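Local coordinates for protein mannan endo-1,4-beta-mannosidase (Mytilus edulis, PDB 2C0H) that hydrolyses the beta-1,4-linked backbone of mannans at internal sites, cutting mannotetraose and longer oligosaccharides but leaving mannobiose and mannotriose intact, at residues G23-W28 with I292-Q297; A32-H37 with S45-T50; R63-I68 with W321-T326. The protein carries 3 engineered substitutions. All blocks are in the same frame, centred on the assembly; numbering follows the deposited sequence.

Interaction 1: G23-W28 with I292-Q297; sequences GANQAW and IGEFNQ
N25 reaches G293 across the C-terminal mouth of the (beta/alpha)8 barrel, bridging two strands, 17-25 and 290-294, that both flank strand 319-322 in the sheet. The dense part of the contact is one well-formed bond: N25 ND2 lies 3.0 Å from G293 O. The N-H points at the oxygen at 168°, the donor lies in the carbonyl plane, and the oxygen in turn sits almost exactly in the plane of the amide. The CG of N25 stands beside its own backbone N (chi1 -73°), which turns the amide toward strand 290-294. Asparagine suits this place because its short amide offers donors and an acceptor at once: ND2 also gives a hydrogen bond to T322 O, while OD1 takes one from R63 NH1. G293 takes part through its carbonyl.

Beyond this bond the packing thins. E294 meets the amide only through its chain, with CG 3.9 Å from N25 ND2, and its carboxylate is turned 88° from the amide plane. Further along, the segments part as they leave the barrel, and W28 and Q297 near their ends are partly open to solvent.

By similarity E294 is the nucleophile of this glycoside hydrolase family 5 enzyme. Its OE2 forms a salt bridge with R63 NH1 and its OE1 a hydrogen bond with Y265 OH. R63 thus joins the two residues, and N25, with its amide rotation fixed by partners at both ends, is consistent with a second-shell role, holding the arginine beside the probable nucleophile.

Interaction 2: A32-H37 with S45-T50; sequences ARDFGH and STFEST
F47 points its ring from helix 40-56 into the elbow formed by D34 and F35, joining the first helix of the (beta/alpha)8 barrel to the loop after strand 17-25 in the outer layer of the fold. Its CZ makes the nearest approaches, 3.8 Å to D34 CG and 3.9 Å to F35 CZ. D34 comes in at the edge of the F47 ring, its CB in the ring plane and its carboxylate turned 78° from it. The two phenyl rings meet obliquely, with centroids 5.5 Å apart and planes at 44°. Each phenylalanine fits a buried junction: F35 also packs on V64 and L66 of strand 61-68 and on L89 and M93 of helix 89-102, while F47 touches V64 and the ring of Y96.

With CG beside its own backbone N (chi1 -80°), D34 turns its carboxylate back to the preceding chain, where OD1 accepts from N30 N and OD2 from V29 N. Replacing D34 by an alanine would probably leave the amides of N30 and V29 without their acceptor and the edge of F47 less covered.

A buried carboxylate is thus satisfied by backbone N-H groups, and the weakly positive phenyl edge probably makes F47 a tolerable neighbour.

Interaction 3: R63-I68 with W321-T326; sequences RVWLHI and WTWSRT
The indoles of W65 and W323 meet obliquely at the mouth of a TIM barrel, the (beta/alpha)8 fold of this glycoside hydrolase family. Their six-membered rings have planes at 43° and touch where W65 CZ2 comes within 3.8 Å of W323 CH2. At the edge of W65, in its plane, lie R63 NH1 and I68 CD1; one face of W323 carries S324 CB, toward the rim. The guanidinium of R63 has W65 NE1 on one face, 3.5 Å above its plane. R63 CB lies over a face of W321, near the rim.

Broad, flat and largely apolar, indole suits both positions at the mouth, since W65 and W323 are substrate-binding residues by similarity, and indole surfaces are well suited to sugar rings. W323 CG stands opposite the backbone N (chi1 178°), which sends the ring over the barrel opening toward W65; its NE1 is held by D327.

Deeper down, W321 bonds through NE1 to S61 OG. The arginine stem crosses W321 at about a right angle, though guanidinium and indole planes are only 8° apart. R63 runs fully extended from the strand, long enough to bring its charge to D159: besides the NH1 bond to N25, NH2 forms a salt bridge with D159 OD2 and a hydrogen bond with N162 OD1. Its methylene carbon CD sits 3.9 Å from both CE3 and CZ3 of W321.

In the fold
Interactions 1 and 3 belong to the barrel core, their centres about 7 Å apart, and share the barrel sheet; Q26 N bonds R63 O at 2.8 Å between them. Interaction 2 lies farther out, about 18 Å from the chain centre, though its touching residues are buried too. It packs the loop after strand 17-25 on helix 40-56 and meets the outward-facing side of strand 61-68, F47 CE1 lying 3.9 Å from V64 CG2. The chemistry follows place: a directed amide bond in interaction 1, indoles and an arginine stem around the active site in interaction 3, and phenyl rings with one backbone-held acid in the barrel's outer layer in interaction 2.

Interaction 1: G23-W28 with I292-Q297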
loop_
_atom_site.group_PDB
_atom_site.type_symbol
_atom_site.label_atom_id
_atom_site.label_comp_id
_atom_site.label_asym_id
_atom_site.label_seq_id
_atom_site.Cartn_x
_atom_site.Cartn_y
_atom_site.Cartn_z
ATOM N N GLY A 23 1.459 12.435 3.101
ATOM C CA GLY A 23 0.090 12.584 2.635
ATOM C C GLY A 23 -0.903 11.780 3.411
ATOM O O GLY A 23 -0.771 11.628 4.616
ATOM N N ALA A 24 -1.886 11.243 2.691
ATOM C CA ALA A 24 -3.009 10.601 3.320
ATOM C C ALA A 24 -3.597 9.498 2.485
ATOM O O ALA A 24 -3.451 9.478 1.263
ATOM C CB ALA A 24 -4.074 11.627 3.615
ATOM N N ASN A 25 -4.282 8.602 3.166
ATOM C CA ASN A 25 -5.184 7.649 2.541
ATOM C C ASN A 25 -6.486 8.350 2.218
ATOM O O ASN A 25 -7.022 9.045 3.063
ATOM C CB ASN A 25 -5.489 6.500 3.517
ATOM C CG ASN A 25 -4.342 5.560 3.712
ATOM O OD1 ASN A 25 -4.286 4.521 3.052
ATOM N ND2 ASN A 25 -3.448 5.873 4.654
ATOM N N GLN A 26 -7.020 8.131 1.018
ATOM C CA GLN A 26 -8.367 8.643 0.705
ATOM C C GLN A 26 -9.369 7.947 1.650
ATOM O O GLN A 26 -10.135 8.638 2.325
ATOM C CB GLN A 26 -8.708 8.503 -0.789
ATOM C CG GLN A 26 -9.984 9.248 -1.246
ATOM C CD GLN A 26 -9.801 10.756 -1.471
ATOM O OE1 GLN A 26 -8.818 11.208 -2.052
ATOM N NE2 GLN A 26 -10.774 11.539 -1.029
ATOM N N ALA A 27 -9.422 6.623 1.776
ATOM C CA ALA A 27 -8.886 5.615 0.857
ATOM C C ALA A 27 -9.931 5.311 -0.234
ATOM O O ALA A 27 -9.654 4.553 -1.168
ATOM C CB ALA A 27 -8.564 4.357 1.626
ATOM N N TRP A 28 -11.135 5.878 -0.110
ATOM C CA TRP A 28 -12.215 5.734 -1.085
ATOM C C TRP A 28 -13.173 6.928 -1.004
ATOM O O TRP A 28 -13.106 7.728 -0.066
ATOM C CB TRP A 28 -13.005 4.435 -0.817
ATOM C CG TRP A 28 -13.544 4.329 0.581
ATOM C CD1 TRP A 28 -14.680 4.924 1.054
ATOM C CD2 TRP A 28 -12.987 3.605 1.687
ATOM N NE1 TRP A 28 -14.846 4.641 2.378
ATOM C CE2 TRP A 28 -13.828 3.830 2.801
ATOM C CE3 TRP A 28 -11.859 2.787 1.855
ATOM C CZ2 TRP A 28 -13.580 3.262 4.044
ATOM C CZ3 TRP A 28 -11.608 2.240 3.083
ATOM C CH2 TRP A 28 -12.466 2.467 4.166
ATOM N N ILE A 292 5.438 4.535 6.684
ATOM C CA ILE A 292 4.412 4.262 7.684
ATOM C C ILE A 292 3.068 4.635 7.024
ATOM O O ILE A 292 2.716 5.811 6.910
ATOM C CB ILE A 292 4.689 5.030 8.987
ATOM C CG1 ILE A 292 6.071 4.646 9.563
ATOM C CG2 ILE A 292 3.598 4.729 10.017
ATOM C CD1 ILE A 292 6.536 5.526 10.736
ATOM N N GLY A 293 2.343 3.617 6.547
ATOM C CA GLY A 293 1.270 3.783 5.579
ATOM C C GLY A 293 -0.111 4.031 6.132
ATOM O O GLY A 293 -0.994 4.369 5.367
ATOM N N GLU A 294 -0.269 3.847 7.445
ATOM C CA GLU A 294 -1.519 4.211 8.147
ATOM C C GLU A 294 -1.181 4.530 9.597
ATOM O O GLU A 294 -0.453 3.766 10.240
ATOM C CB GLU A 294 -2.532 3.059 8.172
ATOM C CG GLU A 294 -3.118 2.644 6.830
ATOM C CD GLU A 294 -4.220 1.600 6.947
ATOM O OE1 GLU A 294 -4.665 1.301 8.085
ATOM O OE2 GLU A 294 -4.646 1.060 5.890
ATOM N N PHE A 295 -1.705 5.651 10.093
ATOM C CA PHE A 295 -1.616 6.017 11.510
ATOM C C PHE A 295 -2.529 7.213 11.683
ATOM O O PHE A 295 -2.908 7.855 10.699
ATOM C CB PHE A 295 -0.186 6.403 11.910
ATOM C CG PHE A 295 0.336 7.630 11.227
ATOM C CD1 PHE A 295 0.293 8.894 11.839
ATOM C CD2 PHE A 295 0.882 7.544 9.947
ATOM C CE1 PHE A 295 0.772 10.001 11.202
ATOM C CE2 PHE A 295 1.358 8.665 9.300
ATOM C CZ PHE A 295 1.315 9.902 9.917
ATOM N N ASN A 296 -2.835 7.556 12.937
ATOM C CA ASN A 296 -3.461 8.855 13.220
ATOM C C ASN A 296 -3.301 9.225 14.694
ATOM O O ASN A 296 -2.943 8.408 15.533
ATOM C CB ASN A 296 -4.943 8.916 12.784
ATOM C CG ASN A 296 -5.791 7.801 13.355
ATOM O OD1 ASN A 296 -5.793 7.529 14.561
ATOM N ND2 ASN A 296 -6.545 7.133 12.481
ATOM N N GLN A 297 -3.521 10.500 14.966
ATOM C CA GLN A 297 -3.371 11.055 16.311
ATOM C C GLN A 297 -4.373 10.435 17.285
ATOM O O GLN A 297 -4.078 10.251 18.465
ATOM C CB GLN A 297 -3.564 12.553 16.208
ATOM C CG GLN A 297 -3.390 13.334 17.455
ATOM C CD GLN A 297 -3.703 14.788 17.222
ATOM O OE1 GLN A 297 -3.189 15.427 16.285
ATOM N NE2 GLN A 297 -4.582 15.322 18.051
#

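Interaction 2: A32-H37 with S45-T50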
loop_
_atom_site.group_PDB
_atom_site.type_symbol
_atom_site.label_atom_id
_atom_site.label_comp_id
_atom_site.label_asym_id
_atom_site.label_seq_id
_atom_site.Cartn_x
_atom_site.Cartn_y
_atom_site.Cartn_z
ATOM N N ALA A 32 -15.147 0.636 -3.078
ATOM C CA ALA A 32 -15.049 -0.398 -4.130
ATOM C C ALA A 32 -15.732 -0.053 -5.460
ATOM O O ALA A 32 -15.777 -0.896 -6.372
ATOM C CB ALA A 32 -15.532 -1.734 -3.617
ATOM N N ARG A 33 -16.245 1.172 -5.580
ATOM C CA ARG A 33 -17.026 1.608 -6.732
ATOM C C ARG A 33 -16.635 3.044 -7.148
ATOM O O ARG A 33 -17.495 3.882 -7.432
ATOM C CB ARG A 33 -18.522 1.513 -6.384
ATOM C CG ARG A 33 -18.995 0.117 -6.099
ATOM C CD ARG A 33 -20.492 0.054 -5.785
ATOM N NE ARG A 33 -20.847 -1.254 -5.241
ATOM C CZ ARG A 33 -21.137 -2.344 -5.952
ATOM N NH1 ARG A 33 -21.132 -2.328 -7.285
ATOM N NH2 ARG A 33 -21.435 -3.471 -5.314
ATOM N N ASP A 34 -15.331 3.311 -7.216
ATOM C CA ASP A 34 -14.837 4.652 -7.534
ATOM C C ASP A 34 -14.320 4.823 -8.974
ATOM O O ASP A 34 -14.234 5.947 -9.464
ATOM C CB ASP A 34 -13.739 5.054 -6.545
ATOM C CG ASP A 34 -14.287 5.544 -5.220
ATOM O OD1 ASP A 34 -15.267 6.316 -5.246
ATOM O OD2 ASP A 34 -13.720 5.201 -4.169
ATOM N N PHE A 35 -13.932 3.723 -9.626
ATOM C CA PHE A 35 -13.341 3.762 -10.962
ATOM C C PHE A 35 -13.962 2.668 -11.827
ATOM O O PHE A 35 -14.277 1.597 -11.320
ATOM C CB PHE A 35 -11.817 3.558 -10.876
ATOM C CG PHE A 35 -11.119 4.590 -10.023
ATOM C CD1 PHE A 35 -10.706 5.795 -10.566
ATOM C CD2 PHE A 35 -10.925 4.369 -8.678
ATOM C CE1 PHE A 35 -10.083 6.752 -9.783
ATOM C CE2 PHE A 35 -10.304 5.338 -7.882
ATOM C CZ PHE A 35 -9.890 6.514 -8.442
ATOM N N GLY A 36 -14.119 2.946 -13.116
ATOM C CA GLY A 36 -14.809 2.048 -14.038
ATOM C C GLY A 36 -16.305 2.280 -14.007
ATOM O O GLY A 36 -16.832 2.845 -13.048
ATOM N N HIS A 37 -16.997 1.854 -15.060
ATOM C CA HIS A 37 -18.449 2.031 -15.156
ATOM C C HIS A 37 -18.869 3.493 -14.953
ATOM O O HIS A 37 -19.913 3.777 -14.351
ATOM C CB HIS A 37 -19.161 1.085 -14.171
ATOM C CG HIS A 37 -18.757 -0.350 -14.327
ATOM N ND1 HIS A 37 -19.124 -1.105 -15.420
ATOM C CD2 HIS A 37 -17.999 -1.157 -13.550
ATOM C CE1 HIS A 37 -18.613 -2.319 -15.306
ATOM N NE2 HIS A 37 -17.929 -2.379 -14.179
ATOM N N SER A 45 -15.770 15.409 -7.704
ATOM C CA SER A 45 -15.694 16.619 -6.871
ATOM C C SER A 45 -14.985 16.398 -5.505
ATOM O O SER A 45 -14.232 17.276 -5.044
ATOM C CB SER A 45 -17.085 17.238 -6.697
ATOM O OG SER A 45 -17.953 16.358 -6.020
ATOM N N THR A 46 -15.198 15.236 -4.878
ATOM C CA THR A 46 -14.545 14.879 -3.605
ATOM C C THR A 46 -13.067 14.569 -3.825
ATOM O O THR A 46 -12.206 15.010 -3.074
ATOM C CB THR A 46 -15.226 13.665 -2.924
ATOM O OG1 THR A 46 -16.621 13.963 -2.705
ATOM C CG2 THR A 46 -14.567 13.321 -1.616
ATOM N N PHE A 47 -12.775 13.786 -4.854
ATOM C CA PHE A 47 -11.391 13.503 -5.164
ATOM C C PHE A 47 -10.617 14.826 -5.411
ATOM O O PHE A 47 -9.501 15.007 -4.907
ATOM C CB PHE A 47 -11.289 12.579 -6.394
ATOM C CG PHE A 47 -11.470 11.099 -6.105
ATOM C CD1 PHE A 47 -10.554 10.385 -5.328
ATOM C CD2 PHE A 47 -12.552 10.402 -6.646
ATOM C CE1 PHE A 47 -10.718 9.021 -5.109
ATOM C CE2 PHE A 47 -12.721 9.045 -6.410
ATOM C CZ PHE A 47 -11.811 8.360 -5.659
ATOM N N GLU A 48 -11.219 15.750 -6.158
ATOM C CA GLU A 48 -10.556 17.013 -6.534
ATOM C C GLU A 48 -10.406 17.954 -5.342
ATOM O O GLU A 48 -9.373 18.614 -5.195
ATOM C CB GLU A 48 -11.304 17.723 -7.680
ATOM C CG GLU A 48 -10.902 19.175 -7.930
ATOM C CD GLU A 48 -9.450 19.359 -8.359
ATOM O OE1 GLU A 48 -8.870 18.440 -8.988
ATOM O OE2 GLU A 48 -8.888 20.445 -8.067
ATOM N N SER A 49 -11.417 18.014 -4.484
ATOM C CA SER A 49 -11.302 18.885 -3.313
ATOM C C SER A 49 -10.224 18.360 -2.358
ATOM O O SER A 49 -9.529 19.146 -1.716
ATOM C CB SER A 49 -12.645 19.063 -2.605
ATOM O OG SER A 49 -13.116 17.870 -2.046
ATOM N N THR A 50 -10.087 17.033 -2.261
ATOM C CA THR A 50 -9.052 16.424 -1.416
ATOM C C THR A 50 -7.664 16.799 -1.942
ATOM O O THR A 50 -6.775 17.140 -1.157
ATOM C CB THR A 50 -9.207 14.879 -1.330
ATOM O OG1 THR A 50 -10.448 14.548 -0.693
ATOM C CG2 THR A 50 -8.086 14.252 -0.550
#

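Interaction 3: R63-I68 with W321-T326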
loop_
_atom_site.group_PDB
_atom_site.type_symbol
_atom_site.label_atom_id
_atom_site.label_comp_id
_atom_site.label_asym_id
_atom_site.label_seq_id
_atom_site.Cartn_x
_atom_site.Cartn_y
_atom_site.Cartn_z
ATOM N N ARG A 63 -2.993 7.623 -1.169
ATOM C CA ARG A 63 -3.260 6.188 -1.350
ATOM C C ARG A 63 -4.770 5.999 -1.550
ATOM O O ARG A 63 -5.592 6.466 -0.743
ATOM C CB ARG A 63 -2.738 5.391 -0.144
ATOM C CG ARG A 63 -3.007 3.882 -0.114
ATOM C CD ARG A 63 -2.212 3.233 1.050
ATOM N NE ARG A 63 -2.343 1.770 1.190
ATOM C CZ ARG A 63 -2.980 1.113 2.155
ATOM N NH1 ARG A 63 -3.616 1.746 3.135
ATOM N NH2 ARG A 63 -2.985 -0.212 2.156
ATOM N N VAL A 64 -5.132 5.295 -2.614
ATOM C CA VAL A 64 -6.535 5.045 -2.938
ATOM C C VAL A 64 -6.762 3.568 -3.239
ATOM O O VAL A 64 -5.918 2.937 -3.852
ATOM C CB VAL A 64 -6.992 5.916 -4.120
ATOM C CG1 VAL A 64 -6.316 5.527 -5.407
ATOM C CG2 VAL A 64 -8.493 5.873 -4.294
ATOM N N TRP A 65 -7.879 3.017 -2.779
ATOM C CA TRP A 65 -8.196 1.590 -2.971
ATOM C C TRP A 65 -9.024 1.379 -4.243
ATOM O O TRP A 65 -9.969 2.129 -4.524
ATOM C CB TRP A 65 -8.934 1.032 -1.748
ATOM C CG TRP A 65 -8.134 0.976 -0.444
ATOM C CD1 TRP A 65 -6.897 1.528 -0.191
ATOM C CD2 TRP A 65 -8.547 0.361 0.765
ATOM N NE1 TRP A 65 -6.526 1.272 1.103
ATOM C CE2 TRP A 65 -7.530 0.573 1.722
ATOM C CE3 TRP A 65 -9.697 -0.344 1.147
ATOM C CZ2 TRP A 65 -7.623 0.077 3.033
ATOM C CZ3 TRP A 65 -9.786 -0.833 2.444
ATOM C CH2 TRP A 65 -8.757 -0.618 3.367
ATOM N N LEU A 66 -8.672 0.338 -5.008
ATOM C CA LEU A 66 -9.223 0.095 -6.334
ATOM C C LEU A 66 -10.236 -1.081 -6.353
ATOM O O LEU A 66 -11.437 -0.859 -6.190
ATOM C CB LEU A 66 -8.070 -0.105 -7.345
ATOM C CG LEU A 66 -8.465 -0.093 -8.834
ATOM C CD1 LEU A 66 -8.892 1.281 -9.308
ATOM C CD2 LEU A 66 -7.302 -0.552 -9.691
ATOM N N HIS A 67 -9.792 -2.329 -6.487
ATOM C CA HIS A 67 -10.753 -3.453 -6.605
ATOM C C HIS A 67 -11.393 -3.884 -5.286
ATOM O O HIS A 67 -12.577 -4.229 -5.272
ATOM C CB HIS A 67 -10.115 -4.705 -7.210
ATOM C CG HIS A 67 -9.334 -4.471 -8.461
ATOM N ND1 HIS A 67 -9.840 -3.806 -9.554
ATOM C CD2 HIS A 67 -8.113 -4.926 -8.828
ATOM C CE1 HIS A 67 -8.939 -3.817 -10.525
ATOM N NE2 HIS A 67 -7.885 -4.496 -10.108
ATOM N N ILE A 68 -10.587 -3.918 -4.215
ATOM C CA ILE A 68 -10.974 -4.312 -2.851
ATOM C C ILE A 68 -11.243 -5.820 -2.740
ATOM O O ILE A 68 -10.325 -6.584 -2.408
ATOM C CB ILE A 68 -12.083 -3.399 -2.304
ATOM C CG1 ILE A 68 -11.586 -1.940 -2.404
ATOM C CG2 ILE A 68 -12.426 -3.789 -0.873
ATOM C CD1 ILE A 68 -12.389 -0.884 -1.630
ATOM N N TRP A 321 1.651 8.297 5.676
ATOM C CA TRP A 321 0.298 8.520 5.192
ATOM C C TRP A 321 -0.709 8.321 6.327
ATOM O O TRP A 321 -0.780 7.264 6.909
ATOM C CB TRP A 321 -0.048 7.548 4.074
ATOM C CG TRP A 321 0.816 7.665 2.862
ATOM C CD1 TRP A 321 1.346 8.805 2.334
ATOM C CD2 TRP A 321 1.194 6.599 1.987
ATOM N NE1 TRP A 321 2.046 8.509 1.174
ATOM C CE2 TRP A 321 1.972 7.160 0.951
ATOM C CE3 TRP A 321 0.947 5.229 1.979
ATOM C CZ2 TRP A 321 2.512 6.387 -0.084
ATOM C CZ3 TRP A 321 1.495 4.463 0.941
ATOM C CH2 TRP A 321 2.270 5.046 -0.052
ATOM N N THR A 322 -1.462 9.365 6.664
ATOM C CA THR A 322 -2.455 9.240 7.705
ATOM C C THR A 322 -3.686 8.474 7.239
ATOM O O THR A 322 -3.977 8.401 6.055
ATOM C CB THR A 322 -2.929 10.612 8.164
ATOM O OG1 THR A 322 -3.359 11.368 7.044
ATOM C CG2 THR A 322 -1.831 11.340 8.929
ATOM N N TRP A 323 -4.419 7.930 8.196
ATOM C CA TRP A 323 -5.678 7.276 7.937
ATOM C C TRP A 323 -6.788 8.109 8.572
ATOM O O TRP A 323 -6.749 8.269 9.807
ATOM C CB TRP A 323 -5.684 5.895 8.592
ATOM C CG TRP A 323 -6.978 5.202 8.382
ATOM C CD1 TRP A 323 -8.072 5.215 9.209
ATOM C CD2 TRP A 323 -7.348 4.453 7.229
ATOM N NE1 TRP A 323 -9.087 4.477 8.640
ATOM C CE2 TRP A 323 -8.668 4.012 7.419
ATOM C CE3 TRP A 323 -6.687 4.111 6.045
ATOM C CZ2 TRP A 323 -9.337 3.239 6.470
ATOM C CZ3 TRP A 323 -7.354 3.328 5.114
ATOM C CH2 TRP A 323 -8.662 2.916 5.325
ATOM N N SER A 324 -7.762 8.645 7.827
ATOM C CA SER A 324 -7.842 8.839 6.364
ATOM C C SER A 324 -8.770 10.035 6.056
ATOM O O SER A 324 -9.363 10.614 6.975
ATOM C CB SER A 324 -8.460 7.615 5.691
ATOM O OG SER A 324 -9.828 7.500 6.067
ATOM N N ARG A 325 -8.942 10.376 4.792
ATOM C CA ARG A 325 -9.870 11.487 4.432
ATOM C C ARG A 325 -11.279 11.215 4.958
ATOM O O ARG A 325 -11.960 12.152 5.351
ATOM C CB ARG A 325 -9.916 11.778 2.911
ATOM C CG ARG A 325 -10.975 12.801 2.450
ATOM C CD ARG A 325 -10.535 14.126 2.868
ATOM N NE ARG A 325 -11.472 15.231 2.623
ATOM C CZ ARG A 325 -12.409 15.631 3.480
ATOM N NH1 ARG A 325 -12.615 14.973 4.605
ATOM N NH2 ARG A 325 -13.157 16.692 3.193
ATOM N N THR A 326 -11.719 9.963 4.920
ATOM C CA THR A 326 -13.078 9.599 5.373
ATOM C C THR A 326 -13.242 9.483 6.885
ATOM O O THR A 326 -14.372 9.617 7.381
ATOM C CB THR A 326 -13.572 8.253 4.776
ATOM O OG1 THR A 326 -12.801 7.147 5.275
ATOM C CG2 THR A 326 -13.535 8.303 3.269
#